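Local structure of resiniferatoxin-binding, phosphotriesterase-related protein (Rhodobacter sphaeroides 2.4.1, 3K2G) at residues R101-P115 against G126-A138. The protein is a zinc-binding TIM-barrel protein of the phosphotriesterase family, probably a phosphoric ester hydrolase that uses two metal ions. Sequence-based numbering, arbitrary orientation.
With DTV ((2S,3S)-1,4-dimercaptobutane-2,3-diol), chain K.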
ATOM      1  N   ARG B 101     -19.086 -31.531  12.886  1.00 22.95           N
ATOM      2  CA  ARG B 101     -19.549 -32.850  12.479  1.00 23.48           C
ATOM      3  C   ARG B 101     -18.408 -33.706  11.954  1.00 21.28           C
ATOM      4  O   ARG B 101     -18.375 -34.911  12.185  1.00 20.52           O
ATOM      5  CB  ARG B 101     -20.616 -32.708  11.394  1.00 28.16           C
ATOM      6  CG  ARG B 101     -21.622 -31.612  11.702  1.00 34.61           C
ATOM      7  CD  ARG B 101     -22.487 -31.258  10.500  1.00 39.47           C
ATOM      8  NE  ARG B 101     -22.899 -29.855  10.529  1.00 40.21           N
ATOM      9  CZ  ARG B 101     -23.660 -29.275   9.604  1.00 42.56           C
ATOM     10  NH1 ARG B 101     -24.102 -29.977   8.568  1.00 44.85           N
ATOM     11  NH2 ARG B 101     -23.969 -27.989   9.708  1.00 43.91           N
ATOM     12  N   SER B 102     -17.460 -33.082  11.265  1.00 19.22           N
ATOM     13  CA  SER B 102     -16.356 -33.831  10.684  1.00 17.84           C
ATOM     14  C   SER B 102     -14.973 -33.197  10.819  1.00 16.96           C
ATOM     15  O   SER B 102     -14.834 -31.977  10.857  1.00 13.28           O
ATOM     16  CB  SER B 102     -16.633 -34.058   9.190  1.00 18.12           C
ATOM     17  OG  SER B 102     -17.949 -34.548   8.974  1.00 18.24           O
ATOM     18  N   ILE B 103     -13.956 -34.050  10.872  1.00 17.23           N
ATOM     19  CA  ILE B 103     -12.570 -33.596  10.931  1.00 17.43           C
ATOM     20  C   ILE B 103     -11.715 -34.381   9.938  1.00 15.88           C
ATOM     21  O   ILE B 103     -11.829 -35.604   9.834  1.00 14.78           O
ATOM     22  CB  ILE B 103     -11.952 -33.769  12.331  1.00 20.29           C
ATOM     23  CG1 ILE B 103     -12.660 -32.857  13.334  1.00 20.23           C
ATOM     24  CG2 ILE B 103     -10.460 -33.421  12.276  1.00 19.04           C
ATOM     25  CD1 ILE B 103     -12.140 -32.984  14.752  1.00 21.57           C
ATOM     26  N   VAL B 104     -10.871 -33.670   9.199  1.00 14.91           N
ATOM     27  CA  VAL B 104      -9.972 -34.293   8.239  1.00 15.49           C
ATOM     28  C   VAL B 104      -8.584 -34.309   8.873  1.00 14.82           C
ATOM     29  O   VAL B 104      -8.008 -33.256   9.158  1.00 14.60           O
ATOM     30  CB  VAL B 104      -9.910 -33.504   6.901  1.00 18.41           C
ATOM     31  CG1 VAL B 104      -8.951 -34.193   5.931  1.00 19.69           C
ATOM     32  CG2 VAL B 104     -11.306 -33.412   6.282  1.00 17.56           C
ATOM     33  N   ASP B 105      -8.058 -35.506   9.110  1.00 13.87           N
ATOM     34  CA  ASP B 105      -6.744 -35.646   9.716  1.00 14.63           C
ATOM     35  C   ASP B 105      -5.741 -36.079   8.653  1.00 14.77           C
ATOM     36  O   ASP B 105      -5.723 -37.237   8.231  1.00 16.21           O
ATOM     37  CB  ASP B 105      -6.781 -36.678  10.841  1.00 15.97           C
ATOM     38  CG  ASP B 105      -5.486 -36.718  11.629  1.00 14.69           C
ATOM     39  OD1 ASP B 105      -4.411 -36.604  11.005  1.00 15.32           O
ATOM     40  OD2 ASP B 105      -5.548 -36.866  12.866  1.00 15.99           O
ATOM     41  N   PRO B 106      -4.886 -35.150   8.218  1.00 15.54           N
ATOM     42  CA  PRO B 106      -3.874 -35.424   7.195  1.00 16.02           C
ATOM     43  C   PRO B 106      -2.564 -36.013   7.710  1.00 16.80           C
ATOM     44  O   PRO B 106      -1.552 -35.975   7.005  1.00 14.09           O
ATOM     45  CB  PRO B 106      -3.680 -34.058   6.554  1.00 16.53           C
ATOM     46  CG  PRO B 106      -3.771 -33.148   7.749  1.00 17.03           C
ATOM     47  CD  PRO B 106      -4.953 -33.707   8.516  1.00 14.82           C
ATOM     48  N   THR B 107      -2.573 -36.549   8.928  1.00 16.44           N
ATOM     49  CA  THR B 107      -1.360 -37.147   9.481  1.00 20.90           C
ATOM     50  C   THR B 107      -1.014 -38.340   8.592  1.00 22.64           C
ATOM     51  O   THR B 107      -1.817 -39.255   8.436  1.00 20.86           O
ATOM     52  CB  THR B 107      -1.570 -37.642  10.941  1.00 20.58           C
ATOM     53  OG1 THR B 107      -1.987 -36.548  11.767  1.00 18.90           O
ATOM     54  CG2 THR B 107      -0.270 -38.214  11.507  1.00 21.63           C
ATOM     55  N   CYS B 108       0.175 -38.332   8.002  1.00 25.63           N
ATOM     56  CA  CYS B 108       0.555 -39.430   7.123  1.00 30.65           C
ATOM     57  C   CYS B 108       1.753 -40.242   7.604  1.00 32.54           C
ATOM     58  O   CYS B 108       2.100 -40.210   8.787  1.00 32.10           O
ATOM     59  CB  CYS B 108       0.809 -38.903   5.701  1.00 31.36           C
ATOM     60  SG  CYS B 108       2.029 -37.572   5.556  1.00 29.74           S
ATOM     61  N   ARG B 109       2.369 -40.977   6.681  1.00 35.60           N
ATOM     62  CA  ARG B 109       3.522 -41.817   6.994  1.00 37.76           C
ATOM     63  C   ARG B 109       4.719 -40.981   7.414  1.00 38.22           C
ATOM     64  O   ARG B 109       5.126 -40.056   6.706  1.00 39.32           O
ATOM     65  CB  ARG B 109       3.919 -42.676   5.786  1.00 39.89           C
ATOM     66  CG  ARG B 109       2.814 -43.565   5.247  1.00 41.06           C
ATOM     67  CD  ARG B 109       3.366 -44.580   4.261  1.00 42.49           C
ATOM     68  NE  ARG B 109       2.306 -45.348   3.617  1.00 42.82           N
ATOM     69  CZ  ARG B 109       2.443 -46.602   3.200  1.00 44.32           C
ATOM     70  NH1 ARG B 109       3.597 -47.236   3.368  1.00 44.40           N
ATOM     71  NH2 ARG B 109       1.427 -47.222   2.609  1.00 43.88           N
ATOM     72  N   GLY B 110       5.287 -41.326   8.565  1.00 37.05           N
ATOM     73  CA  GLY B 110       6.434 -40.598   9.068  1.00 35.76           C
ATOM     74  C   GLY B 110       6.081 -39.724  10.256  1.00 34.81           C
ATOM     75  O   GLY B 110       6.950 -39.408  11.072  1.00 34.06           O
ATOM     76  N   ILE B 111       4.813 -39.331  10.362  1.00 33.16           N
ATOM     77  CA  ILE B 111       4.381 -38.483  11.471  1.00 31.57           C
ATOM     78  C   ILE B 111       3.332 -39.074  12.415  1.00 29.92           C
ATOM     79  O   ILE B 111       2.704 -38.340  13.174  1.00 27.73           O
ATOM     80  CB  ILE B 111       3.884 -37.096  10.976  1.00 32.53           C
ATOM     81  CG1 ILE B 111       2.815 -37.263   9.893  1.00 32.90           C
ATOM     82  CG2 ILE B 111       5.067 -36.282  10.468  1.00 32.34           C
ATOM     83  CD1 ILE B 111       2.238 -35.937   9.392  1.00 32.02           C
ATOM     84  N   GLY B 112       3.132 -40.390  12.361  1.00 29.23           N
ATOM     85  CA  GLY B 112       2.200 -41.032  13.278  1.00 27.79           C
ATOM     86  C   GLY B 112       0.764 -41.358  12.907  1.00 29.04           C
ATOM     87  O   GLY B 112      -0.106 -41.366  13.784  1.00 28.54           O
ATOM     88  N   ARG B 113       0.490 -41.644  11.638  1.00 27.91           N
ATOM     89  CA  ARG B 113      -0.877 -41.968  11.239  1.00 27.47           C
ATOM     90  C   ARG B 113      -1.297 -43.283  11.897  1.00 26.38           C
ATOM     91  O   ARG B 113      -0.555 -44.262  11.860  1.00 25.06           O
ATOM     92  CB  ARG B 113      -0.974 -42.089   9.715  1.00 27.69           C
ATOM     93  CG  ARG B 113      -2.383 -42.386   9.210  1.00 28.59           C
ATOM     94  CD  ARG B 113      -2.406 -42.605   7.707  1.00 28.55           C
ATOM     95  NE  ARG B 113      -1.550 -43.716   7.296  1.00 29.61           N
ATOM     96  CZ  ARG B 113      -1.451 -44.163   6.045  1.00 32.08           C
ATOM     97  NH1 ARG B 113      -2.159 -43.594   5.077  1.00 28.04           N
ATOM     98  NH2 ARG B 113      -0.640 -45.176   5.761  1.00 29.65           N
ATOM     99  N   ASP B 114      -2.483 -43.298  12.498  1.00 26.28           N
ATOM    100  CA  ASP B 114      -2.985 -44.492  13.170  1.00 27.26           C
ATOM    101  C   ASP B 114      -4.502 -44.636  13.046  1.00 26.30           C
ATOM    102  O   ASP B 114      -5.256 -44.018  13.797  1.00 23.48           O
ATOM    103  CB  ASP B 114      -2.612 -44.455  14.653  1.00 29.87           C
ATOM    104  CG  ASP B 114      -2.802 -45.797  15.336  1.00 32.68           C
ATOM    105  OD1 ASP B 114      -3.827 -46.465  15.080  1.00 31.89           O
ATOM    106  OD2 ASP B 114      -1.922 -46.179  16.139  1.00 34.01           O
ATOM    107  N   PRO B 115      -4.968 -45.476  12.109  1.00 26.34           N
ATOM    108  CA  PRO B 115      -6.407 -45.683  11.910  1.00 26.72           C
ATOM    109  C   PRO B 115      -7.136 -46.259  13.123  1.00 25.86           C
ATOM    110  O   PRO B 115      -8.329 -46.023  13.308  1.00 24.13           O
ATOM    111  CB  PRO B 115      -6.460 -46.609  10.695  1.00 26.47           C
ATOM    112  CG  PRO B 115      -5.175 -47.359  10.776  1.00 28.41           C
ATOM    113  CD  PRO B 115      -4.187 -46.288  11.162  1.00 27.17           C
ATOM    114  N   GLY B 126     -18.334 -39.088  18.202  1.00 25.84           N
ATOM    115  CA  GLY B 126     -19.466 -38.990  17.302  1.00 24.51           C
ATOM    116  C   GLY B 126     -19.124 -38.113  16.114  1.00 24.67           C
ATOM    117  O   GLY B 126     -19.968 -37.835  15.268  1.00 24.93           O
ATOM    118  N   VAL B 127     -17.873 -37.670  16.062  1.00 23.97           N
ATOM    119  CA  VAL B 127     -17.396 -36.823  14.980  1.00 21.24           C
ATOM    120  C   VAL B 127     -16.787 -37.700  13.888  1.00 20.43           C
ATOM    121  O   VAL B 127     -15.987 -38.588  14.170  1.00 19.02           O
ATOM    122  CB  VAL B 127     -16.334 -35.816  15.499  1.00 21.89           C
ATOM    123  CG1 VAL B 127     -15.680 -35.087  14.329  1.00 20.42           C
ATOM    124  CG2 VAL B 127     -16.991 -34.818  16.449  1.00 20.18           C
ATOM    125  N   GLN B 128     -17.178 -37.452  12.644  1.00 20.18           N
ATOM    126  CA  GLN B 128     -16.676 -38.224  11.511  1.00 21.05           C
ATOM    127  C   GLN B 128     -15.238 -37.827  11.197  1.00 20.72           C
ATOM    128  O   GLN B 128     -14.915 -36.642  11.136  1.00 18.55           O
ATOM    129  CB  GLN B 128     -17.571 -37.987  10.291  1.00 22.77           C
ATOM    130  CG  GLN B 128     -19.042 -38.208  10.593  1.00 25.79           C
ATOM    131  CD  GLN B 128     -19.963 -37.730   9.486  1.00 28.25           C
ATOM    132  OE1 GLN B 128     -19.815 -36.618   8.974  1.00 26.07           O
ATOM    133  NE2 GLN B 128     -20.930 -38.562   9.124  1.00 25.07           N
ATOM    134  N   VAL B 129     -14.384 -38.828  10.999  1.00 19.11           N
ATOM    135  CA  VAL B 129     -12.976 -38.592  10.703  1.00 18.77           C
ATOM    136  C   VAL B 129     -12.515 -39.151   9.360  1.00 17.87           C
ATOM    137  O   VAL B 129     -12.720 -40.333   9.058  1.00 16.75           O
ATOM    138  CB  VAL B 129     -12.075 -39.189  11.813  1.00 18.25           C
ATOM    139  CG1 VAL B 129     -10.607 -39.043  11.444  1.00 16.93           C
ATOM    140  CG2 VAL B 129     -12.359 -38.491  13.133  1.00 17.15           C
ATOM    141  N   VAL B 130     -11.884 -38.290   8.562  1.00 16.32           N
ATOM    142  CA  VAL B 130     -11.348 -38.672   7.259  1.00 15.66           C
ATOM    143  C   VAL B 130      -9.832 -38.805   7.404  1.00 17.10           C
ATOM    144  O   VAL B 130      -9.187 -37.920   7.970  1.00 16.57           O
ATOM    145  CB  VAL B 130     -11.650 -37.606   6.183  1.00 14.69           C
ATOM    146  CG1 VAL B 130     -10.987 -37.999   4.877  1.00 14.52           C
ATOM    147  CG2 VAL B 130     -13.157 -37.468   5.992  1.00 15.30           C
HETATM  148  N   MSE B 131      -9.274 -39.900   6.884  1.00 17.37           N
HETATM  149  CA  MSE B 131      -7.837 -40.174   6.989  1.00 18.77           C
HETATM  150  C   MSE B 131      -7.024 -39.923   5.720  1.00 19.06           C
HETATM  151  O   MSE B 131      -7.444 -40.272   4.609  1.00 19.85           O
HETATM  152  CB  MSE B 131      -7.641 -41.621   7.447  1.00 19.14           C
HETATM  153  CG  MSE B 131      -6.194 -42.110   7.524  1.00 22.58           C
HETATM  154 SE   MSE B 131      -6.124 -43.874   8.381  1.00 25.74          SE
HETATM  155  CE  MSE B 131      -6.951 -44.876   6.917  1.00 22.23           C
ATOM    156  N   GLY B 132      -5.853 -39.315   5.906  1.00 19.41           N
ATOM    157  CA  GLY B 132      -4.968 -39.012   4.798  1.00 20.43           C
ATOM    158  C   GLY B 132      -3.954 -40.102   4.519  1.00 21.64           C
ATOM    159  O   GLY B 132      -4.027 -41.196   5.077  1.00 20.36           O
ATOM    160  N   ALA B 133      -2.998 -39.800   3.646  1.00 22.83           N
ATOM    161  CA  ALA B 133      -1.978 -40.767   3.268  1.00 23.79           C
ATOM    162  C   ALA B 133      -0.802 -40.123   2.539  1.00 24.09           C
ATOM    163  O   ALA B 133      -0.807 -38.923   2.264  1.00 23.86           O
ATOM    164  CB  ALA B 133      -2.600 -41.844   2.392  1.00 23.82           C
ATOM    165  N   GLY B 134       0.200 -40.935   2.220  1.00 23.82           N
ATOM    166  CA  GLY B 134       1.373 -40.434   1.528  1.00 23.62           C
ATOM    167  C   GLY B 134       2.527 -40.138   2.468  1.00 24.67           C
ATOM    168  O   GLY B 134       2.474 -40.457   3.658  1.00 24.26           O
ATOM    169  N   TYR B 135       3.571 -39.517   1.928  1.00 25.42           N
ATOM    170  CA  TYR B 135       4.754 -39.174   2.703  1.00 26.81           C
ATOM    171  C   TYR B 135       4.864 -37.680   2.973  1.00 27.16           C
ATOM    172  O   TYR B 135       4.405 -36.854   2.185  1.00 24.97           O
ATOM    173  CB  TYR B 135       6.000 -39.680   1.978  1.00 28.05           C
ATOM    174  CG  TYR B 135       6.068 -41.193   1.953  1.00 30.68           C
ATOM    175  CD1 TYR B 135       6.499 -41.910   3.072  1.00 31.10           C
ATOM    176  CD2 TYR B 135       5.643 -41.910   0.836  1.00 30.74           C
ATOM    177  CE1 TYR B 135       6.504 -43.305   3.079  1.00 29.90           C
ATOM    178  CE2 TYR B 135       5.641 -43.302   0.833  1.00 30.29           C
ATOM    179  CZ  TYR B 135       6.071 -43.994   1.958  1.00 30.10           C
ATOM    180  OH  TYR B 135       6.053 -45.372   1.956  1.00 27.75           O
ATOM    181  N   TYR B 136       5.490 -37.350   4.098  1.00 28.13           N
ATOM    182  CA  TYR B 136       5.663 -35.972   4.525  1.00 29.06           C
ATOM    183  C   TYR B 136       7.037 -35.437   4.127  1.00 30.57           C
ATOM    184  O   TYR B 136       7.645 -35.918   3.169  1.00 31.98           O
ATOM    185  CB  TYR B 136       5.470 -35.907   6.042  1.00 29.59           C
ATOM    186  CG  TYR B 136       5.126 -34.543   6.574  1.00 28.31           C
ATOM    187  CD1 TYR B 136       4.202 -33.730   5.917  1.00 28.56           C
ATOM    188  CD2 TYR B 136       5.684 -34.081   7.766  1.00 28.87           C
ATOM    189  CE1 TYR B 136       3.838 -32.493   6.435  1.00 28.05           C
ATOM    190  CE2 TYR B 136       5.325 -32.848   8.292  1.00 28.34           C
ATOM    191  CZ  TYR B 136       4.399 -32.060   7.624  1.00 27.93           C
ATOM    192  OH  TYR B 136       4.006 -30.851   8.151  1.00 28.03           O
ATOM    193  N   LEU B 137       7.526 -34.441   4.859  1.00 31.08           N
ATOM    194  CA  LEU B 137       8.821 -33.847   4.557  1.00 32.56           C
ATOM    195  C   LEU B 137       9.954 -34.870   4.620  1.00 32.54           C
ATOM    196  O   LEU B 137       9.882 -35.859   5.352  1.00 31.81           O
ATOM    197  CB  LEU B 137       9.098 -32.680   5.513  1.00 32.04           C
ATOM    198  CG  LEU B 137       8.109 -31.509   5.415  1.00 32.27           C
ATOM    199  CD1 LEU B 137       8.392 -30.497   6.516  1.00 31.94           C
ATOM    200  CD2 LEU B 137       8.214 -30.857   4.045  1.00 32.87           C
ATOM    201  N   ALA B 138      10.999 -34.614   3.838  1.00 33.01           N
ATOM    202  CA  ALA B 138      12.168 -35.484   3.757  1.00 34.76           C
ATOM    203  C   ALA B 138      12.659 -36.044   5.099  1.00 35.71           C
ATOM    204  O   ALA B 138      12.661 -37.260   5.311  1.00 33.95           O
ATOM    205  CB  ALA B 138      13.304 -34.742   3.058  1.00 34.24           C
TER
HETATM  206  S1  DTV K 402       7.469 -27.882   9.287  1.00 45.30           S
HETATM  207  C1  DTV K 402       6.393 -29.367   9.593  1.00 42.25           C
HETATM  208  C2  DTV K 402       6.319 -29.776  11.065  1.00 41.69           C
HETATM  209  O2  DTV K 402       5.769 -28.690  11.795  1.00 41.22           O
HETATM  210  C3  DTV K 402       5.425 -31.016  11.239  1.00 41.08           C
HETATM  211  O3  DTV K 402       4.116 -30.714  10.818  1.00 41.15           O
HETATM  212  C4  DTV K 402       5.354 -31.486  12.692  1.00 39.95           C
HETATM  213  S4  DTV K 402       5.264 -33.290  12.828  1.00 39.58           S
HETATM  214  O   HOH W   1     -21.031 -36.355  13.086  1.00 29.63           O
HETATM  215  O   HOH W   2       0.571 -43.730   2.335  1.00 26.32           O
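Val127 lays its CG1 methyl against the carbonyl of Arg101 and the flank of Ile103, a branched apolar pair that faces helix 85-97. From here strand 128-131 runs parallel to strand 102-105, their axes 20° apart, joined by four backbone hydrogen bonds from Gln128 N-Arg101 O to Asp105 N-Val130 O. Beta-branched Val129 fits the sheet face covered by helix 115-125, whereas Val130 packs beside Val104 on the other face. Met131, a selenomethionine, has a long flexible chain that turns at chi3 (70°) and sets SE 3.6 Å from Pro115 CB, at the start of helix 115-125, while CG meets Arg113 CD. Gly132 lies close beside Pro106, where a side chain would have little room. Its N bonds to Asp105 O, and Gly132 O accepts a hydrogen bond from Arg113 NH1 at 3.0 Å, in the guanidinium plane and on a carbonyl lone pair. Arg113 and Arg109 both form salt bridges with Glu160, whose carboxylate probably offsets the two positive charges. At Gly134 the positive phi suits glycine; Gly134 O accepts from Arg109 N at 3.1 Å, and a water links Gly134 N to Arg109 NE. The Tyr135 ring meets the aliphatic part of Arg109, Tyr135 CE1 lying 3.6 Å from Arg109 CD, and its hydroxyl bonds to Glu156. Tyr136 is held between Ile111 over one face and Leu137 over the opposite one, with Cys108 SG 3.9 Å from Tyr136 CB. With CG anti to the backbone N (chi1 -159°), the Tyr136 ring is carried into the pocket, where Tyr136 OH hydrogen-bonds O3 of the bound dithiol (DTV) at 2.7 Å; Tyr136 also belongs to one zinc site. Strand, helix 115-125 and strand make a beta-alpha-beta unit of the TIM barrel, whose C-terminal strand ends carry the binuclear zinc site.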